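Local coordinates for protein TRAP dicarboxylate transporter-DctP subunit (Rhodobacter sphaeroides, PDB 4PE3) that probably binds a small organic solute in the periplasm and delivers it to a TRAP-type membrane transporter for uptake, at residues D103-I109 with S323-V329; D124-G130 with T332-Y336; V113-A117 with R305-R309. One frame throughout, in Å; residues are numbered along the deposited sequence.

Contact 1: residues D103-I109 with S323-V329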
loop_
_atom_site.group_PDB
_atom_site.type_symbol
_atom_site.label_atom_id
_atom_site.label_comp_id
_atom_site.label_asym_id
_atom_site.label_seq_id
_atom_site.Cartn_x
_atom_site.Cartn_y
_atom_site.Cartn_z
ATOM N N ASP A 103 -0.217 5.650 16.696
ATOM C CA ASP A 103 1.069 5.034 16.989
ATOM C C ASP A 103 1.887 5.034 15.716
ATOM O O ASP A 103 1.376 4.655 14.659
ATOM C CB ASP A 103 0.888 3.596 17.474
ATOM C CG ASP A 103 2.149 3.030 18.097
ATOM O OD1 ASP A 103 3.173 2.872 17.400
ATOM O OD2 ASP A 103 2.127 2.715 19.305
ATOM N N PRO A 104 3.157 5.468 15.788
ATOM C CA PRO A 104 3.924 5.487 14.530
ATOM C C PRO A 104 4.042 4.114 13.863
ATOM O O PRO A 104 4.349 4.028 12.671
ATOM C CB PRO A 104 5.308 5.999 14.937
ATOM C CG PRO A 104 5.216 6.399 16.387
ATOM C CD PRO A 104 3.945 5.870 16.965
ATOM N N ALA A 105 3.819 3.041 14.611
ATOM C CA ALA A 105 3.833 1.703 14.032
ATOM C C ALA A 105 2.854 1.580 12.872
ATOM O O ALA A 105 3.080 0.824 11.931
ATOM C CB ALA A 105 3.503 0.661 15.091
ATOM N N PHE A 106 1.730 2.286 12.966
ATOM C CA PHE A 106 0.721 2.210 11.922
ATOM C C PHE A 106 1.276 2.716 10.598
ATOM O O PHE A 106 1.033 2.106 9.555
ATOM C CB PHE A 106 -0.545 2.988 12.321
ATOM C CG PHE A 106 -1.423 2.274 13.329
ATOM C CD1 PHE A 106 -2.202 1.195 12.945
ATOM C CD2 PHE A 106 -1.457 2.679 14.657
ATOM C CE1 PHE A 106 -3.004 0.534 13.862
ATOM C CE2 PHE A 106 -2.258 2.027 15.572
ATOM C CZ PHE A 106 -3.042 0.960 15.161
ATOM N N GLY A 107 2.001 3.830 10.646
ATOM C CA GLY A 107 2.584 4.407 9.440
ATOM C C GLY A 107 3.632 3.488 8.846
ATOM O O GLY A 107 3.719 3.294 7.620
ATOM N N LEU A 108 4.454 2.921 9.726
ATOM C CA LEU A 108 5.544 2.073 9.274
ATOM C C LEU A 108 5.058 0.762 8.640
ATOM O O LEU A 108 5.496 0.383 7.552
ATOM C CB LEU A 108 6.542 1.797 10.410
ATOM C CG LEU A 108 7.714 0.908 10.011
ATOM C CD1 LEU A 108 8.573 1.582 8.941
ATOM C CD2 LEU A 108 8.566 0.534 11.226
ATOM N N ILE A 109 4.130 0.066 9.289
ATOM C CA ILE A 109 3.638 -1.175 8.712
ATOM C C ILE A 109 2.796 -0.909 7.445
ATOM O O ILE A 109 2.767 -1.729 6.526
ATOM C CB ILE A 109 2.804 -2.006 9.723
ATOM C CG1 ILE A 109 2.721 -3.444 9.241
ATOM C CG2 ILE A 109 1.395 -1.392 9.965
ATOM C CD1 ILE A 109 2.095 -4.382 10.268
ATOM N N SER A 323 8.293 4.239 19.192
ATOM C CA SER A 323 7.314 3.519 20.022
ATOM C C SER A 323 7.653 2.046 20.116
ATOM O O SER A 323 8.358 1.508 19.271
ATOM C CB SER A 323 5.893 3.645 19.457
ATOM O OG SER A 323 5.659 2.671 18.439
ATOM N N GLU A 324 7.146 1.386 21.152
ATOM C CA GLU A 324 7.409 -0.029 21.318
ATOM C C GLU A 324 6.885 -0.832 20.141
ATOM O O GLU A 324 7.579 -1.715 19.633
ATOM C CB GLU A 324 6.770 -0.541 22.603
ATOM C CG GLU A 324 7.288 -1.900 23.014
ATOM C CD GLU A 324 6.936 -2.230 24.443
ATOM O OE1 GLU A 324 5.837 -2.776 24.676
ATOM O OE2 GLU A 324 7.743 -1.917 25.330
HETATM N N MSE A 325 5.666 -0.541 19.704
HETATM C CA MSE A 325 5.092 -1.281 18.593
HETATM C C MSE A 325 5.825 -1.002 17.278
HETATM O O MSE A 325 5.934 -1.881 16.420
HETATM C CB MSE A 325 3.603 -0.965 18.432
HETATM C CG MSE A 325 2.691 -1.702 19.375
HETATM SE SE MSE A 325 3.014 -3.620 19.360
HETATM C CE MSE A 325 2.497 -4.068 17.598
ATOM N N ALA A 326 6.335 0.210 17.105
ATOM C CA ALA A 326 7.084 0.498 15.885
ATOM C C ALA A 326 8.359 -0.337 15.835
ATOM O O ALA A 326 8.727 -0.859 14.779
ATOM C CB ALA A 326 7.405 1.984 15.773
ATOM N N GLN A 327 9.013 -0.505 16.980
ATOM C CA GLN A 327 10.193 -1.343 17.033
ATOM C C GLN A 327 9.852 -2.801 16.716
ATOM O O GLN A 327 10.600 -3.487 16.009
ATOM C CB GLN A 327 10.842 -1.256 18.411
ATOM C CG GLN A 327 12.087 -2.099 18.539
ATOM C CD GLN A 327 13.251 -1.552 17.752
ATOM O OE1 GLN A 327 13.605 -0.376 17.872
ATOM N NE2 GLN A 327 13.849 -2.398 16.921
ATOM N N LYS A 328 8.702 -3.262 17.194
ATOM C CA LYS A 328 8.267 -4.617 16.897
ATOM C C LYS A 328 7.960 -4.798 15.402
ATOM O O LYS A 328 8.291 -5.823 14.824
ATOM C CB LYS A 328 7.040 -4.965 17.724
ATOM C CG LYS A 328 6.701 -6.440 17.729
ATOM C CD LYS A 328 5.861 -6.799 18.953
ATOM C CE LYS A 328 5.610 -8.292 19.061
ATOM N NZ LYS A 328 4.292 -8.589 19.683
ATOM N N VAL A 329 7.286 -3.824 14.793
ATOM C CA VAL A 329 7.081 -3.852 13.340
ATOM C C VAL A 329 8.441 -3.909 12.621
ATOM O O VAL A 329 8.670 -4.759 11.752
ATOM C CB VAL A 329 6.266 -2.639 12.861
ATOM C CG1 VAL A 329 6.304 -2.557 11.329
ATOM C CG2 VAL A 329 4.821 -2.707 13.388
HETATM O O HOH W 1 3.713 1.252 21.027
#
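Ala105 and Val329 meet at the apolar centre of this helix pair, CB of Ala105 lying 4.0 Å from CG2 of Val329. The valine branches divide the work. While CG2 faces the alanine, CG1 of Val329, anti to the backbone N (chi1 169°), reaches CB of Ile109 and comes within 3.8 Å of CD2 of Leu108. The leucine and valine side chains lie alongside, each pointing back past the other, and CD2 of Leu108 also rests against the carbonyl O of Ala326.

Nearer the helix starts the backbones almost touch: the CA atoms of Ala105 and Ala326 are 3.9 Å apart, and CB of Ala105 is 3.5 Å from N of Ala326. Small residues on both sides permit this approach between helices 104-109 and 324-329, whose axes run 22° from parallel. Met325, a selenomethionine, offers CB to Ala105 before its bent chain turns off toward helix 131-139. Leu108 packs as well on Trp316 and Val319 of helix 302-320.

At the polar edge CD of Pro104 covers CB of Ser323, and the two N-caps join. OG of Ser323 donates to OD1 of Asp103 over 2.7 Å, from the syn side and 18° out of the carboxylate plane. OD1 of Asp103 takes its own capping bond, from N of Ala105 at 2.9 Å, on the anti lone pair, whereas OD2 accepts from a water that in turn receives the N-H of Met325. Since OG of Ser323 also caps N of Ala326, both helix starts share one relay of hydrogen bonds, and two nearly parallel helix dipoles would probably stabilise the negative charge of Asp103.

Contact 2: residues D124-G130 with T332-Y336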
loop_
_atom_site.group_PDB
_atom_site.type_symbol
_atom_site.label_atom_id
_atom_site.label_comp_id
_atom_site.label_asym_id
_atom_site.label_seq_id
_atom_site.Cartn_x
_atom_site.Cartn_y
_atom_site.Cartn_z
ATOM N N ASP A 124 2.841 -11.894 1.423
ATOM C CA ASP A 124 3.507 -13.002 2.103
ATOM C C ASP A 124 4.025 -12.593 3.479
ATOM O O ASP A 124 3.899 -13.359 4.446
ATOM C CB ASP A 124 4.625 -13.584 1.240
ATOM C CG ASP A 124 5.194 -14.847 1.833
ATOM O OD1 ASP A 124 4.484 -15.868 1.774
ATOM O OD2 ASP A 124 6.323 -14.814 2.367
ATOM N N PHE A 125 4.582 -11.389 3.583
ATOM C CA PHE A 125 4.956 -10.856 4.889
ATOM C C PHE A 125 3.768 -10.848 5.864
ATOM O O PHE A 125 3.875 -11.278 7.030
ATOM C CB PHE A 125 5.533 -9.459 4.749
ATOM C CG PHE A 125 5.676 -8.726 6.044
ATOM C CD1 PHE A 125 6.587 -9.132 6.994
ATOM C CD2 PHE A 125 4.904 -7.611 6.304
ATOM C CE1 PHE A 125 6.723 -8.452 8.172
ATOM C CE2 PHE A 125 5.032 -6.925 7.498
ATOM C CZ PHE A 125 5.928 -7.348 8.434
ATOM N N VAL A 126 2.613 -10.389 5.406
ATOM C CA VAL A 126 1.436 -10.344 6.267
ATOM C C VAL A 126 0.946 -11.734 6.618
ATOM O O VAL A 126 0.701 -12.031 7.792
ATOM C CB VAL A 126 0.308 -9.519 5.612
ATOM C CG1 VAL A 126 -1.000 -9.674 6.385
ATOM C CG2 VAL A 126 0.738 -8.089 5.558
ATOM N N GLU A 127 0.800 -12.593 5.617
ATOM C CA GLU A 127 0.113 -13.852 5.835
ATOM C C GLU A 127 0.998 -14.927 6.462
ATOM O O GLU A 127 0.508 -15.766 7.208
ATOM C CB GLU A 127 -0.531 -14.329 4.534
ATOM C CG GLU A 127 -1.624 -13.336 4.094
ATOM C CD GLU A 127 -2.371 -13.702 2.816
ATOM O OE1 GLU A 127 -1.966 -14.644 2.104
ATOM O OE2 GLU A 127 -3.395 -13.020 2.523
ATOM N N ASN A 128 2.304 -14.874 6.197
ATOM C CA ASN A 128 3.237 -15.910 6.668
ATOM C C ASN A 128 4.448 -15.376 7.418
ATOM O O ASN A 128 5.169 -16.157 8.030
ATOM C CB ASN A 128 3.749 -16.704 5.464
ATOM C CG ASN A 128 2.633 -17.392 4.709
ATOM O OD1 ASN A 128 1.779 -18.036 5.313
ATOM N ND2 ASN A 128 2.607 -17.223 3.385
ATOM N N GLY A 129 4.689 -14.072 7.381
ATOM C CA GLY A 129 5.896 -13.510 7.946
ATOM C C GLY A 129 5.729 -12.690 9.207
ATOM O O GLY A 129 6.666 -11.980 9.625
ATOM N N GLY A 130 4.552 -12.779 9.815
ATOM C CA GLY A 130 4.297 -12.084 11.060
ATOM C C GLY A 130 3.462 -10.825 10.969
ATOM O O GLY A 130 3.078 -10.267 11.995
ATOM N N THR A 332 10.196 -7.317 13.023
ATOM C CA THR A 332 9.519 -8.368 12.286
ATOM C C THR A 332 9.754 -8.239 10.788
ATOM O O THR A 332 10.006 -9.235 10.107
ATOM C CB THR A 332 8.023 -8.358 12.640
ATOM O OG1 THR A 332 7.882 -8.562 14.049
ATOM C CG2 THR A 332 7.255 -9.451 11.909
ATOM N N LEU A 333 9.691 -7.001 10.291
ATOM C CA LEU A 333 9.920 -6.705 8.882
ATOM C C LEU A 333 11.343 -7.022 8.466
ATOM O O LEU A 333 11.565 -7.684 7.470
ATOM C CB LEU A 333 9.618 -5.232 8.634
ATOM C CG LEU A 333 9.916 -4.762 7.208
ATOM C CD1 LEU A 333 9.027 -5.477 6.196
ATOM C CD2 LEU A 333 9.705 -3.261 7.103
ATOM N N VAL A 334 12.305 -6.567 9.254
ATOM C CA VAL A 334 13.701 -6.771 8.896
ATOM C C VAL A 334 14.061 -8.253 8.973
ATOM O O VAL A 334 14.797 -8.753 8.121
ATOM C CB VAL A 334 14.639 -5.929 9.788
ATOM C CG1 VAL A 334 16.092 -6.362 9.623
ATOM C CG2 VAL A 334 14.477 -4.450 9.454
ATOM N N THR A 335 13.546 -8.959 9.975
ATOM C CA THR A 335 13.735 -10.399 10.033
ATOM C C THR A 335 13.205 -11.075 8.772
ATOM O O THR A 335 13.889 -11.903 8.179
ATOM C CB THR A 335 13.065 -11.002 11.288
ATOM O OG1 THR A 335 13.691 -10.459 12.455
ATOM C CG2 THR A 335 13.197 -12.520 11.302
ATOM N N TYR A 336 12.009 -10.690 8.335
ATOM C CA TYR A 336 11.404 -11.254 7.130
ATOM C C TYR A 336 12.247 -10.999 5.868
ATOM O O TYR A 336 12.540 -11.917 5.100
ATOM C CB TYR A 336 9.980 -10.689 6.940
ATOM C CG TYR A 336 9.330 -11.195 5.677
ATOM C CD1 TYR A 336 8.690 -12.427 5.655
ATOM C CD2 TYR A 336 9.393 -10.462 4.500
ATOM C CE1 TYR A 336 8.129 -12.904 4.505
ATOM C CE2 TYR A 336 8.825 -10.934 3.347
ATOM C CZ TYR A 336 8.207 -12.152 3.349
ATOM O OH TYR A 336 7.638 -12.629 2.206
HETATM O O HOH W 2 9.237 -11.905 10.332
#
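Phe125 turns the CD1 edge of its ring to the face of Tyr336 in a T-shaped stack, with centroids 5.4 Å apart and planes at 64°. This is the tight half of the contact. CA of Phe125 lies over a face of the tyrosine, 3.9 Å from the centroid of the Tyr336 ring, and CD1 of Leu333 sits squarely above the phenylalanine, 4.2 Å from the centroid of Phe125. The tyrosine ring swings away from its own backbone N (chi1 178°) toward helix 119-128, and OH of Tyr336 gives a 2.6 Å hydrogen bond to OD2 of Asp124. The acceptor lies in the plane of the ring and uses its anti lone pair. Lys340 forms a salt bridge with the same oxygen, and ND2 of Asn128 donates to OD1 of Asp124 at 2.8 Å, so both carboxylate oxygens are engaged.

The contact sets the end of helix 119-128 across the C-terminal helix 324-339, the short segments running 106° apart. Here the chain turns through Gly129 and Gly130, the latter being the N-cap of helix 131-139.

This turn forms the looser, partly exposed side. CG2 of Thr332 lies 3.5 Å from O of Gly129, while its OG1 is hydrogen-bonded to the carbonyl O of Lys328. Beside the methyl, a water bridges the two backbones, donating to O of Gly129 and to O of Thr332 at 2.7 and 2.8 Å.

Contact 3: residues V113-A117 with R305-R309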
loop_
_atom_site.group_PDB
_atom_site.type_symbol
_atom_site.label_atom_id
_atom_site.label_comp_id
_atom_site.label_asym_id
_atom_site.label_seq_id
_atom_site.Cartn_x
_atom_site.Cartn_y
_atom_site.Cartn_z
ATOM N N VAL A 113 8.544 2.218 3.365
ATOM C CA VAL A 113 9.047 2.706 2.091
ATOM C C VAL A 113 10.285 1.930 1.687
ATOM O O VAL A 113 11.242 1.826 2.451
ATOM C CB VAL A 113 9.347 4.210 2.213
ATOM C CG1 VAL A 113 10.033 4.725 0.966
ATOM C CG2 VAL A 113 8.071 4.997 2.490
ATOM N N GLY A 114 10.242 1.342 0.504
ATOM C CA GLY A 114 11.376 0.646 -0.069
ATOM C C GLY A 114 11.428 -0.860 0.166
ATOM O O GLY A 114 12.250 -1.574 -0.399
ATOM N N ALA A 115 10.549 -1.369 1.014
ATOM C CA ALA A 115 10.590 -2.784 1.341
ATOM C C ALA A 115 10.208 -3.717 0.196
ATOM O O ALA A 115 10.689 -4.843 0.130
ATOM C CB ALA A 115 9.688 -3.064 2.523
ATOM N N TRP A 116 9.311 -3.266 -0.680
ATOM C CA TRP A 116 8.623 -4.183 -1.587
ATOM C C TRP A 116 8.884 -3.887 -3.070
ATOM O O TRP A 116 8.989 -2.733 -3.475
ATOM C CB TRP A 116 7.102 -4.148 -1.353
ATOM C CG TRP A 116 6.695 -4.249 0.090
ATOM C CD1 TRP A 116 5.913 -3.372 0.773
ATOM C CD2 TRP A 116 7.063 -5.272 1.015
ATOM N NE1 TRP A 116 5.778 -3.775 2.066
ATOM C CE2 TRP A 116 6.445 -4.955 2.239
ATOM C CE3 TRP A 116 7.831 -6.431 0.927
ATOM C CZ2 TRP A 116 6.598 -5.733 3.368
ATOM C CZ3 TRP A 116 7.965 -7.225 2.068
ATOM C CH2 TRP A 116 7.348 -6.869 3.266
ATOM N N ALA A 117 8.974 -4.962 -3.847
ATOM C CA ALA A 117 9.137 -4.899 -5.304
ATOM C C ALA A 117 7.931 -5.499 -6.019
ATOM O O ALA A 117 7.856 -5.472 -7.249
ATOM C CB ALA A 117 10.395 -5.628 -5.710
ATOM N N ARG A 305 17.538 -3.120 -5.773
ATOM C CA ARG A 305 16.400 -3.052 -4.875
ATOM C C ARG A 305 16.819 -3.370 -3.440
ATOM O O ARG A 305 16.364 -2.738 -2.486
ATOM C CB ARG A 305 15.305 -3.988 -5.369
ATOM C CG ARG A 305 14.686 -3.498 -6.689
ATOM C CD ARG A 305 13.682 -4.460 -7.216
ATOM N NE ARG A 305 13.201 -4.053 -8.535
ATOM C CZ ARG A 305 12.198 -3.210 -8.771
ATOM N NH1 ARG A 305 11.528 -2.698 -7.762
ATOM N NH2 ARG A 305 11.865 -2.940 -10.028
ATOM N N ALA A 306 17.700 -4.361 -3.273
ATOM C CA ALA A 306 18.234 -4.682 -1.941
ATOM C C ALA A 306 19.046 -3.505 -1.391
ATOM O O ALA A 306 18.972 -3.207 -0.205
ATOM C CB ALA A 306 19.093 -5.948 -1.987
ATOM N N LYS A 307 19.795 -2.825 -2.250
ATOM C CA LYS A 307 20.515 -1.636 -1.825
ATOM C C LYS A 307 19.529 -0.548 -1.369
ATOM O O LYS A 307 19.747 0.119 -0.363
ATOM C CB LYS A 307 21.441 -1.144 -2.946
ATOM C CG LYS A 307 22.731 -1.948 -3.027
ATOM C CD LYS A 307 23.445 -1.779 -4.368
ATOM C CE LYS A 307 23.689 -0.343 -4.689
ATOM N NZ LYS A 307 24.422 -0.212 -5.996
ATOM N N PHE A 308 18.436 -0.367 -2.107
ATOM C CA PHE A 308 17.443 0.628 -1.706
ATOM C C PHE A 308 16.819 0.272 -0.345
ATOM O O PHE A 308 16.651 1.141 0.509
ATOM C CB PHE A 308 16.378 0.823 -2.779
ATOM C CG PHE A 308 15.541 2.041 -2.555
ATOM C CD1 PHE A 308 16.006 3.297 -2.927
ATOM C CD2 PHE A 308 14.296 1.944 -1.956
ATOM C CE1 PHE A 308 15.229 4.435 -2.711
ATOM C CE2 PHE A 308 13.516 3.078 -1.738
ATOM C CZ PHE A 308 13.979 4.318 -2.109
ATOM N N ARG A 309 16.544 -1.006 -0.122
ATOM C CA ARG A 309 16.069 -1.432 1.203
ATOM C C ARG A 309 17.019 -1.046 2.321
ATOM O O ARG A 309 16.603 -0.637 3.397
ATOM C CB ARG A 309 15.871 -2.944 1.294
ATOM C CG ARG A 309 14.772 -3.442 0.430
ATOM C CD ARG A 309 14.408 -4.877 0.756
ATOM N NE ARG A 309 13.389 -5.278 -0.188
ATOM C CZ ARG A 309 13.617 -5.755 -1.407
ATOM N NH1 ARG A 309 14.858 -6.007 -1.811
ATOM N NH2 ARG A 309 12.581 -6.021 -2.199
HETATM O O HOH W 3 11.767 -2.725 -4.834
#
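Arg309 grips the carbonyl O of Ala115 through NE, a nearly straight bond of 2.8 Å with an N-H...O angle of 163°. NH2 of Arg309 adds a weak bond to the same O of Ala115 at 3.2 Å. The oxygen lies in the guanidinium plane, but NE approaches from well above the plane of the carbonyl, 49° out of it. The remaining nitrogen, NH1, donates to the carbonyl O of Leu342, which ties the C-terminal tail to the same arginine.

Four residues away on the same helical face, Arg305 reaches the loop by way of water. NH1 of Arg305 donates to a water at 2.9 Å, and that water donates to O of Trp116 at 3.1 Å. NH1 also donates to O of Gly236, while NE and NH2 bind the carbonyls of Trp300 and Pro235 respectively, and NH2 the side chain of Asp299 as well.

In this family 7 solute-binding protein, both arginines thus fasten helix 302-320 to the irregular loop joining helices 104-110 and 119-128, a loop also held by backbone bonding of Gly114 with His238 and by Trp316 NE1 on O of Val113.

CG of Arg309 presses on O of Gly114 at 3.2 Å, the start of an extended chain that then runs on to Ala115. A chi1 of -167° swings the Phe308 ring across to the loop, where CE2 of Phe308 is 3.6 Å from CA of Gly114, which lies in the ring plane. Another ring, Phe237, meets Phe308 edge-to-face. At the far end CB of Ala117 rests on Arg305, 3.8 Å from both CD and NH1.

In the fold
The three contacts form a compact triangle, with centres about 14 Å apart for contacts 1 and 2, 15 Å for contacts 2 and 3 and 18 Å for contacts 1 and 3. Contacts 1 and 2 both use helix 324-339, at successive levels, and contact 3 uses the preceding helix 302-320. Along the chain 103-109, 113-117 and 124-130 come first, and 305-309, 323-329 and 332-336 follow some 200 residues later. Contact 3 is nested inside contact 1, and contact 2 crosses both. Trp116 of contact 3 packs on Phe125, Leu333 and Tyr336 of contact 2. The chain's last helices are therefore fastened to two helices from its first half and the loop between them.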